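Local coordinates for protein Ent-copalyl diphosphate synthase (Streptomyces platensis, PDB 5BP8) that belongs to the class II diterpene cyclases, mostly helical enzymes related to the squalene-hopene cyclases, at residues A[100-105]-A[148-153]; A[260-265]-A[499-504]; A[361-366]-A[371-376]; A[455-460]-A[515-520]. All coordinates share one frame; numbering follows the deposited sequence.

Contact 1. Residues A[100-105]-A[148-153]; sequences DLAAAC and QAPGKL
Ala102 points its CB at a beta turn formed by residues 150-153, where Pro150 and Leu153 both meet the methyl from the turn's side, at roughly right angles to each other. In this mostly helical fold the contact ties helix 98-116 to the long loop between helices 127-144 and 171-179. The proline ring brings its CG to 3.8 Å from Ala102 CB. Pro150 O comes closer still, 3.6 Å from the same CB. The leucine adds a methyl of its own: Leu153 CD2 packs 4.0 Å from Ala102 CB and also leans on the alpha carbon. The turn has the angles of type II', with Gly151 at its second position at phi 53°, and a weak Leu153 N to Pro150 O bond of 3.2 Å spans it. That fold-back is what lets residues 150 and 153 face the helix together. Lys152, at the third position, reaches across the helix, and its NZ forms a long, weak ion pair with Asp107. In Leu153, chi1 of -158° turns CG toward the helix, where the two methyls spread along it, one against Ala102 and the other one turn further on. Leu109 and, from helix 72-86, Leu86 also touch this leucine. The second methyl reaches the cysteine, with Leu153 CD1 4.0 Å from Cys105 SG.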
# COMPACT_ATOMS: atom_id res chain seq x y z
N ASP A 100 -27.12 15.28 8.87
CA ASP A 100 -26.08 14.31 9.25
C ASP A 100 -24.80 14.50 8.41
O ASP A 100 -23.68 14.53 8.95
CB ASP A 100 -26.55 12.86 9.06
CG ASP A 100 -27.72 12.48 9.95
OD1 ASP A 100 -28.64 11.80 9.43
OD2 ASP A 100 -27.74 12.84 11.15
N LEU A 101 -24.97 14.61 7.10
CA LEU A 101 -23.81 14.78 6.23
C LEU A 101 -23.10 16.10 6.46
O LEU A 101 -21.85 16.15 6.47
CB LEU A 101 -24.18 14.68 4.77
CG LEU A 101 -24.79 13.37 4.31
CD1 LEU A 101 -25.01 13.45 2.80
CD2 LEU A 101 -23.91 12.19 4.67
N ALA A 102 -23.90 17.15 6.65
CA ALA A 102 -23.38 18.48 6.90
C ALA A 102 -22.55 18.57 8.19
O ALA A 102 -21.53 19.29 8.21
CB ALA A 102 -24.49 19.50 6.90
N ALA A 103 -22.96 17.84 9.23
CA ALA A 103 -22.27 17.84 10.48
C ALA A 103 -20.88 17.23 10.29
O ALA A 103 -19.87 17.80 10.74
CB ALA A 103 -23.03 17.03 11.53
N ALA A 104 -20.85 16.07 9.64
CA ALA A 104 -19.58 15.41 9.32
C ALA A 104 -18.70 16.32 8.48
O ALA A 104 -17.49 16.45 8.73
CB ALA A 104 -19.82 14.09 8.60
N CYS A 105 -19.29 16.92 7.47
CA CYS A 105 -18.55 17.79 6.57
C CYS A 105 -17.92 18.98 7.29
O CYS A 105 -16.70 19.26 7.13
CB CYS A 105 -19.47 18.27 5.47
SG CYS A 105 -18.62 19.16 4.17
N GLN A 148 -28.01 29.15 3.53
CA GLN A 148 -29.06 28.14 3.73
C GLN A 148 -28.56 26.69 3.65
O GLN A 148 -29.35 25.75 3.75
CB GLN A 148 -30.21 28.35 2.74
CG GLN A 148 -30.82 29.75 2.80
CD GLN A 148 -30.10 30.74 1.88
OE1 GLN A 148 -29.51 31.72 2.35
NE2 GLN A 148 -30.12 30.46 0.58
N ALA A 149 -27.25 26.49 3.47
CA ALA A 149 -26.69 25.14 3.57
C ALA A 149 -27.05 24.56 4.95
O ALA A 149 -27.20 25.29 5.92
CB ALA A 149 -25.19 25.18 3.36
N PRO A 150 -27.18 23.24 5.04
CA PRO A 150 -27.67 22.69 6.28
C PRO A 150 -26.68 22.84 7.43
O PRO A 150 -25.48 23.00 7.18
CB PRO A 150 -27.91 21.22 5.96
CG PRO A 150 -27.20 20.95 4.69
CD PRO A 150 -27.02 22.24 3.98
N GLY A 151 -27.21 22.85 8.65
CA GLY A 151 -26.39 22.97 9.86
C GLY A 151 -25.46 24.17 9.88
O GLY A 151 -25.80 25.26 9.41
N LYS A 152 -24.26 23.97 10.42
CA LYS A 152 -23.28 25.04 10.53
C LYS A 152 -22.51 25.22 9.24
O LYS A 152 -21.73 26.14 9.08
CB LYS A 152 -22.33 24.87 11.74
CG LYS A 152 -21.88 23.46 12.08
CD LYS A 152 -21.09 23.49 13.38
CE LYS A 152 -20.29 22.21 13.58
NZ LYS A 152 -19.28 22.40 14.66
N LEU A 153 -22.80 24.38 8.26
CA LEU A 153 -22.11 24.45 6.99
C LEU A 153 -22.30 25.78 6.26
O LEU A 153 -21.36 26.29 5.65
CB LEU A 153 -22.51 23.22 6.14
CG LEU A 153 -21.60 22.80 5.03
CD1 LEU A 153 -20.17 22.60 5.53
CD2 LEU A 153 -22.16 21.53 4.42

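Contact 2. Residues A[260-265]-A[499-504]; sequences VYFEQA and DIYAPV
Phe262 and Tyr501 reach for each other because their first torsions send both rings into the gap between helix and hairpin. The phenylalanine holds CG anti to its backbone nitrogen (chi1 163°), while the tyrosine takes the steric compromise of chi1 72°, with CG lodged between nitrogen and carbonyl carbon. The rings approach head-on from their separate backbones, and the touching is done by one corner of the phenyl ring: Phe262 CE2 lies 3.8 Å from Tyr501 OH. That carbon sits at the rim of the tyrosine ring, near its plane, and is 4.3 Å from Tyr501 CE2. The phenylalanine carbon thus comes to the edge of the tyrosine ring in a plain van der Waals touch. Pro503 joins in, its CB 4.0 Å from the same Phe262 CE2. This one aromatic carbon is met by both the phenol oxygen and the proline, from directions roughly at right angles. The burial is small, 111 Å² in all, but every residue that touches is buried. Trp495 meets both aromatic rings and joins them into one cluster, and Trp266 adds an edge-to-face partner for Phe262. Phe262 also rests on Asp309 of helix 307-319, in a sequence that fits the DXDD signature of class II diterpene cyclases. Phe262 stands in the first turn of helix 260-274; Tyr501 belongs to the two-stranded antiparallel hairpin of 495-496 and 500-501, and Pro503 is the N-cap residue from which helix 504-518 sets off.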
# COMPACT_ATOMS: atom_id res chain seq x y z
N VAL A 260 -2.66 -8.85 -7.26
CA VAL A 260 -2.40 -10.31 -7.36
C VAL A 260 -0.91 -10.72 -7.32
O VAL A 260 -0.54 -11.59 -6.55
CB VAL A 260 -3.15 -10.90 -8.58
CG1 VAL A 260 -2.74 -10.27 -9.90
CG2 VAL A 260 -3.01 -12.41 -8.63
N TYR A 261 -0.07 -10.11 -8.13
CA TYR A 261 1.36 -10.53 -8.14
C TYR A 261 2.11 -10.19 -6.87
O TYR A 261 2.88 -11.01 -6.33
CB TYR A 261 2.06 -9.93 -9.34
CG TYR A 261 1.48 -10.30 -10.71
CD1 TYR A 261 0.98 -11.59 -10.97
CD2 TYR A 261 1.50 -9.40 -11.76
CE1 TYR A 261 0.50 -11.93 -12.22
CE2 TYR A 261 1.02 -9.73 -13.01
CZ TYR A 261 0.54 -11.01 -13.24
OH TYR A 261 0.06 -11.35 -14.50
N PHE A 262 1.91 -8.97 -6.36
CA PHE A 262 2.41 -8.59 -5.04
C PHE A 262 1.98 -9.62 -3.98
O PHE A 262 2.80 -10.15 -3.22
CB PHE A 262 1.92 -7.15 -4.74
CG PHE A 262 1.98 -6.74 -3.29
CD1 PHE A 262 3.11 -6.92 -2.52
CD2 PHE A 262 0.93 -6.08 -2.73
CE1 PHE A 262 3.16 -6.49 -1.18
CE2 PHE A 262 0.98 -5.65 -1.40
CZ PHE A 262 2.10 -5.86 -0.63
N GLU A 263 0.69 -9.92 -3.92
CA GLU A 263 0.21 -10.85 -2.89
C GLU A 263 0.81 -12.26 -3.07
O GLU A 263 1.28 -12.87 -2.10
CB GLU A 263 -1.32 -10.91 -2.90
CG GLU A 263 -1.86 -11.98 -1.96
CD GLU A 263 -3.35 -11.86 -1.79
OE1 GLU A 263 -4.03 -12.83 -2.15
OE2 GLU A 263 -3.81 -10.81 -1.26
N GLN A 264 0.80 -12.75 -4.31
CA GLN A 264 1.31 -14.11 -4.58
C GLN A 264 2.78 -14.23 -4.14
O GLN A 264 3.13 -15.17 -3.43
CB GLN A 264 1.16 -14.49 -6.04
CG GLN A 264 -0.28 -14.74 -6.42
CD GLN A 264 -0.51 -15.03 -7.89
OE1 GLN A 264 0.26 -14.64 -8.78
NE2 GLN A 264 -1.65 -15.65 -8.17
N ALA A 265 3.60 -13.26 -4.53
CA ALA A 265 5.04 -13.30 -4.19
C ALA A 265 5.29 -13.16 -2.70
O ALA A 265 6.11 -13.87 -2.11
CB ALA A 265 5.77 -12.22 -4.94
N ASP A 499 -4.05 6.92 0.48
CA ASP A 499 -3.89 7.02 1.94
C ASP A 499 -2.96 5.86 2.29
O ASP A 499 -1.88 5.75 1.68
CB ASP A 499 -5.21 7.16 2.79
CG ASP A 499 -6.37 6.15 2.45
OD1 ASP A 499 -6.16 5.09 1.82
OD2 ASP A 499 -7.55 6.46 2.88
N ILE A 500 -3.31 5.03 3.26
CA ILE A 500 -2.52 3.83 3.61
C ILE A 500 -3.46 2.63 3.65
O ILE A 500 -4.62 2.74 4.11
CB ILE A 500 -1.72 3.96 4.92
CG1 ILE A 500 -2.52 4.59 6.08
CG2 ILE A 500 -0.47 4.78 4.67
CD1 ILE A 500 -1.71 4.85 7.34
N TYR A 501 -3.01 1.52 3.07
CA TYR A 501 -3.83 0.34 2.85
C TYR A 501 -3.30 -0.90 3.51
O TYR A 501 -2.10 -0.98 3.83
CB TYR A 501 -4.00 0.09 1.35
CG TYR A 501 -2.80 -0.42 0.59
CD1 TYR A 501 -1.90 0.47 -0.03
CD2 TYR A 501 -2.57 -1.79 0.44
CE1 TYR A 501 -0.80 -0.01 -0.71
CE2 TYR A 501 -1.49 -2.26 -0.27
CZ TYR A 501 -0.62 -1.37 -0.86
OH TYR A 501 0.47 -1.87 -1.56
N ALA A 502 -4.21 -1.84 3.74
CA ALA A 502 -3.91 -3.12 4.38
C ALA A 502 -4.07 -4.28 3.41
O ALA A 502 -5.22 -4.65 3.04
CB ALA A 502 -4.81 -3.35 5.60
N PRO A 503 -2.95 -4.87 3.01
CA PRO A 503 -3.00 -6.11 2.23
C PRO A 503 -3.16 -7.29 3.20
O PRO A 503 -2.16 -7.84 3.75
CB PRO A 503 -1.69 -6.11 1.50
CG PRO A 503 -0.73 -5.49 2.49
CD PRO A 503 -1.56 -4.47 3.27
N VAL A 504 -4.41 -7.66 3.42
CA VAL A 504 -4.78 -8.50 4.56
C VAL A 504 -4.15 -9.91 4.46
O VAL A 504 -3.69 -10.45 5.45
CB VAL A 504 -6.33 -8.59 4.68
CG1 VAL A 504 -6.75 -9.64 5.70
CG2 VAL A 504 -6.92 -7.21 5.01

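Contact 3. Residues A[361-366]-A[371-376]; sequences HHVTVR and GRYGAE
His362 and Tyr373 form the aromatic part of this contact, where helix 349-365 turns back through a short connection into helix 370-386. Their planes stand almost perpendicular, at 87°, with centroids 5.4 Å apart, yet the rings meet obliquely, in neither a stack nor a clean T. The nearest atoms are His362 CD2 and Tyr373 CE2 at 3.5 Å, and His362 NE2 also borders that tyrosine carbon. With CG anti to the nitrogen (chi1 -178°), the imidazole is carried out toward the second helix.

The apolar part belongs to Val363. One of its methyls, CG1, settles near the plane of the tyrosine ring at its margin, 4.0 Å from Tyr373 CB. Aliphatic carbons of sequence neighbours lie over ring faces too: Arg366 CB is 3.7 Å above the imidazole plane of His362, and Arg372 CB stands equally high over the phenol ring of Tyr373, each offset to the rim.

Polar bonds lead outward instead of across. His362 NE2 hydrogen-bonds Asp369 OD2 in the connection between the helices, and Tyr373 OH bonds to Asp327 OD1. The other oxygen of Asp327 makes a salt bridge with Arg372. At the helix end, Arg366 NH1 bonds to Val365 O at 2.9 Å, from well above the carbonyl plane.

The two rings thus meet obliquely, chiefly through carbon atoms. Asp369 should limit rotation of the imidazole, and its negative charge probably favours the positive form of that ring, while Asp327 fixes the tyrosine's hydroxyl end.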
# COMPACT_ATOMS: atom_id res chain seq x y z
N HIS A 361 20.04 -15.03 -3.80
CA HIS A 361 19.49 -16.35 -3.87
C HIS A 361 19.79 -17.01 -5.21
O HIS A 361 20.07 -18.22 -5.27
CB HIS A 361 17.99 -16.35 -3.65
CG HIS A 361 17.40 -17.72 -3.72
ND1 HIS A 361 16.83 -18.22 -4.87
CD2 HIS A 361 17.35 -18.72 -2.81
CE1 HIS A 361 16.40 -19.45 -4.64
NE2 HIS A 361 16.70 -19.77 -3.40
N HIS A 362 19.73 -16.21 -6.28
CA HIS A 362 20.05 -16.71 -7.61
C HIS A 362 21.48 -17.26 -7.66
O HIS A 362 21.68 -18.36 -8.17
CB HIS A 362 19.93 -15.64 -8.68
CG HIS A 362 20.22 -16.17 -10.06
ND1 HIS A 362 19.30 -16.90 -10.76
CD2 HIS A 362 21.34 -16.13 -10.81
CE1 HIS A 362 19.83 -17.26 -11.93
NE2 HIS A 362 21.07 -16.80 -11.98
N VAL A 363 22.46 -16.48 -7.19
CA VAL A 363 23.87 -16.88 -7.29
C VAL A 363 24.20 -18.06 -6.39
O VAL A 363 25.21 -18.77 -6.62
CB VAL A 363 24.90 -15.74 -7.07
CG1 VAL A 363 24.64 -14.59 -8.02
CG2 VAL A 363 24.96 -15.27 -5.63
N THR A 364 23.36 -18.27 -5.38
CA THR A 364 23.42 -19.45 -4.55
C THR A 364 22.95 -20.69 -5.32
O THR A 364 23.64 -21.72 -5.33
CB THR A 364 22.60 -19.26 -3.25
OG1 THR A 364 23.19 -18.20 -2.50
CG2 THR A 364 22.59 -20.53 -2.40
N VAL A 365 21.80 -20.58 -5.97
CA VAL A 365 21.17 -21.71 -6.63
C VAL A 365 21.68 -21.95 -8.09
O VAL A 365 21.47 -23.02 -8.68
CB VAL A 365 19.64 -21.51 -6.59
CG1 VAL A 365 19.17 -20.58 -7.70
CG2 VAL A 365 18.90 -22.84 -6.65
N ARG A 366 22.34 -20.94 -8.67
CA ARG A 366 23.00 -21.05 -9.98
C ARG A 366 24.40 -20.48 -9.84
O ARG A 366 24.69 -19.40 -10.34
CB ARG A 366 22.25 -20.27 -11.05
CG ARG A 366 20.91 -20.87 -11.43
CD ARG A 366 21.05 -22.15 -12.26
NE ARG A 366 19.75 -22.72 -12.62
CZ ARG A 366 18.95 -23.40 -11.79
NH1 ARG A 366 19.29 -23.60 -10.52
NH2 ARG A 366 17.79 -23.87 -12.23
N GLY A 371 29.47 -14.53 -11.09
CA GLY A 371 30.13 -13.35 -11.67
C GLY A 371 29.17 -12.36 -12.28
O GLY A 371 29.41 -11.16 -12.28
N ARG A 372 28.06 -12.87 -12.82
CA ARG A 372 27.07 -12.03 -13.46
C ARG A 372 26.48 -10.97 -12.49
O ARG A 372 26.22 -9.83 -12.89
CB ARG A 372 25.96 -12.92 -13.99
CG ARG A 372 25.18 -12.37 -15.16
CD ARG A 372 24.36 -13.50 -15.75
NE ARG A 372 23.40 -13.03 -16.73
CZ ARG A 372 23.69 -12.68 -17.98
NH1 ARG A 372 24.94 -12.74 -18.45
NH2 ARG A 372 22.70 -12.27 -18.78
N TYR A 373 26.28 -11.35 -11.23
CA TYR A 373 25.57 -10.48 -10.26
C TYR A 373 26.35 -10.19 -8.98
O TYR A 373 25.93 -9.38 -8.13
CB TYR A 373 24.22 -11.10 -9.91
CG TYR A 373 23.41 -11.53 -11.12
CD1 TYR A 373 22.86 -10.59 -11.98
CD2 TYR A 373 23.21 -12.87 -11.40
CE1 TYR A 373 22.14 -10.98 -13.10
CE2 TYR A 373 22.48 -13.27 -12.50
CZ TYR A 373 21.94 -12.32 -13.34
OH TYR A 373 21.24 -12.75 -14.45
N GLY A 374 27.52 -10.82 -8.84
CA GLY A 374 28.26 -10.82 -7.60
C GLY A 374 28.55 -9.43 -7.12
O GLY A 374 28.31 -9.11 -5.96
N ALA A 375 29.01 -8.58 -8.04
CA ALA A 375 29.27 -7.18 -7.76
C ALA A 375 28.07 -6.41 -7.28
O ALA A 375 28.17 -5.62 -6.34
CB ALA A 375 29.75 -6.49 -9.01
N GLU A 376 26.96 -6.56 -7.99
CA GLU A 376 25.73 -5.84 -7.65
C GLU A 376 25.30 -6.20 -6.24
O GLU A 376 24.87 -5.33 -5.48
CB GLU A 376 24.63 -6.11 -8.68
CG GLU A 376 24.83 -5.38 -10.01
CD GLU A 376 25.83 -6.05 -10.96
OE1 GLU A 376 26.40 -7.11 -10.65
OE2 GLU A 376 26.02 -5.48 -12.06

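Contact 4. Residues A[455-460]-A[515-520]; sequences MVQLLM and LALGGA
Met460 and Leu517 are the residues whose backbones come nearest between these two segments, on helices 449-461 and 504-518, and their beta carbons, Met460 CB and Leu517 CB, meet at 3.9 Å. Met460 is modelled as selenomethionine. Its CG lies over the backbone of the second helix, 3.9 Å from Leu517 O, and its selenium atom SE is 4.1 Å from that oxygen. Bends at chi2 (-64°) and chi3 then lead the chain away, so the leucine is touched by the root of the side chain and the carbonyl by its middle. One turn earlier Gln457 completes the shell: its aliphatic CG crosses Leu517 CD1 at 4.1 Å, and Leu517 rests with CB on one residue and a methyl on the other.

The glutamine amide lies beyond this shell. Gln457 OE1 receives a weak hydrogen bond from Arg461, and NE2 gives a weak one to the carbonyl of Ala510, further back along helix 504-518. On the other side, the chain stops being helical straight after Gly518, whose nitrogen is 4.2 Å from Met460 CG. Gly519, at positive phi, closes the helix in a Schellman motif: Ala520 N bonds to Leu515 O at 3.1 Å, and Gly519 N makes a weaker bond to Ala516 O.

Helix 469-484 packs against both partners, Ala475 touching Met460 and Leu482 touching Leu515. Leu458 carries the far side of helix 449-461 onto helix 402-416, and Leu459 meets helix 422-435, within a fold that, by family, is probably an alpha/alpha barrel.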
# COMPACT_ATOMS: atom_id res chain seq x y z
N MSE A 455 8.80 -8.30 13.54
CA MSE A 455 9.83 -8.36 14.58
C MSE A 455 10.07 -9.76 15.07
O MSE A 455 11.24 -10.13 15.34
CB MSE A 455 9.50 -7.40 15.73
CG MSE A 455 9.62 -5.96 15.25
SE MSE A 455 11.40 -5.42 14.63
CE MSE A 455 11.22 -5.67 12.71
N VAL A 456 9.04 -10.56 15.22
CA VAL A 456 9.23 -11.96 15.62
C VAL A 456 10.10 -12.69 14.57
O VAL A 456 11.07 -13.40 14.93
CB VAL A 456 7.89 -12.68 15.86
CG1 VAL A 456 8.08 -14.18 15.94
CG2 VAL A 456 7.24 -12.15 17.12
N GLN A 457 9.78 -12.48 13.29
CA GLN A 457 10.59 -13.05 12.20
C GLN A 457 12.03 -12.60 12.24
O GLN A 457 12.94 -13.43 12.12
CB GLN A 457 10.04 -12.67 10.84
CG GLN A 457 8.73 -13.33 10.49
CD GLN A 457 8.32 -13.03 9.07
OE1 GLN A 457 9.12 -13.18 8.13
NE2 GLN A 457 7.06 -12.61 8.89
N LEU A 458 12.24 -11.28 12.40
CA LEU A 458 13.59 -10.72 12.47
C LEU A 458 14.38 -11.40 13.58
O LEU A 458 15.51 -11.85 13.35
CB LEU A 458 13.54 -9.21 12.72
CG LEU A 458 14.88 -8.48 12.89
CD1 LEU A 458 15.87 -8.84 11.80
CD2 LEU A 458 14.70 -6.97 12.93
N LEU A 459 13.79 -11.45 14.78
CA LEU A 459 14.49 -12.01 15.94
C LEU A 459 14.79 -13.49 15.78
O LEU A 459 15.92 -13.93 16.08
CB LEU A 459 13.69 -11.76 17.22
CG LEU A 459 13.56 -10.31 17.68
CD1 LEU A 459 12.56 -10.20 18.83
CD2 LEU A 459 14.90 -9.73 18.10
N MSE A 460 13.82 -14.26 15.31
CA MSE A 460 14.01 -15.71 15.14
C MSE A 460 14.96 -16.04 14.02
O MSE A 460 15.88 -16.89 14.19
CB MSE A 460 12.67 -16.43 14.99
CG MSE A 460 11.79 -16.33 16.23
SE MSE A 460 12.56 -17.23 17.81
CE MSE A 460 13.89 -16.00 18.53
N LEU A 515 4.64 -17.12 13.73
CA LEU A 515 4.20 -18.12 14.68
C LEU A 515 4.90 -19.46 14.45
O LEU A 515 5.21 -20.16 15.41
CB LEU A 515 2.67 -18.29 14.65
CG LEU A 515 1.84 -17.14 15.26
CD1 LEU A 515 0.37 -17.46 15.12
CD2 LEU A 515 2.15 -16.93 16.73
N ALA A 516 5.19 -19.79 13.19
CA ALA A 516 5.92 -21.02 12.87
C ALA A 516 7.36 -20.93 13.36
O ALA A 516 7.89 -21.88 13.94
CB ALA A 516 5.89 -21.28 11.38
N LEU A 517 8.00 -19.80 13.10
CA LEU A 517 9.39 -19.57 13.52
C LEU A 517 9.52 -19.47 15.03
O LEU A 517 10.51 -19.94 15.60
CB LEU A 517 9.96 -18.33 12.84
CG LEU A 517 10.14 -18.45 11.32
CD1 LEU A 517 10.25 -17.09 10.66
CD2 LEU A 517 11.35 -19.31 10.99
N GLY A 518 8.52 -18.88 15.69
CA GLY A 518 8.49 -18.75 17.13
C GLY A 518 8.22 -20.05 17.87
O GLY A 518 8.46 -20.14 19.08
N GLY A 519 7.74 -21.06 17.15
CA GLY A 519 7.40 -22.35 17.75
C GLY A 519 6.22 -22.20 18.69
O GLY A 519 6.23 -22.71 19.81
N ALA A 520 5.19 -21.48 18.22
CA ALA A 520 4.03 -21.13 19.05
C ALA A 520 2.93 -22.19 18.99
O ALA A 520 2.99 -23.12 18.18
CB ALA A 520 3.48 -19.79 18.61

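In the fold
The four contacts are spread through a long, mostly helical chain and none touches another. Contact 2 lies nearest the middle, about 6 Å from the chain's centre, and contact 1 is far out at about 33 Å. Contact 3 is on the opposite side of that centre from contact 1, their centres about 62 Å apart. Contact 2 is the one beside the putative DXDD region. In sequence contact 2 encloses contact 3, their centres about 28 Å apart. Contact 2 also interlocks with contact 4, the two centres about 22 Å apart. There the link is direct: strand 500-501 of contact 2 leads straight into helix 504-518, whose far end forms contact 4.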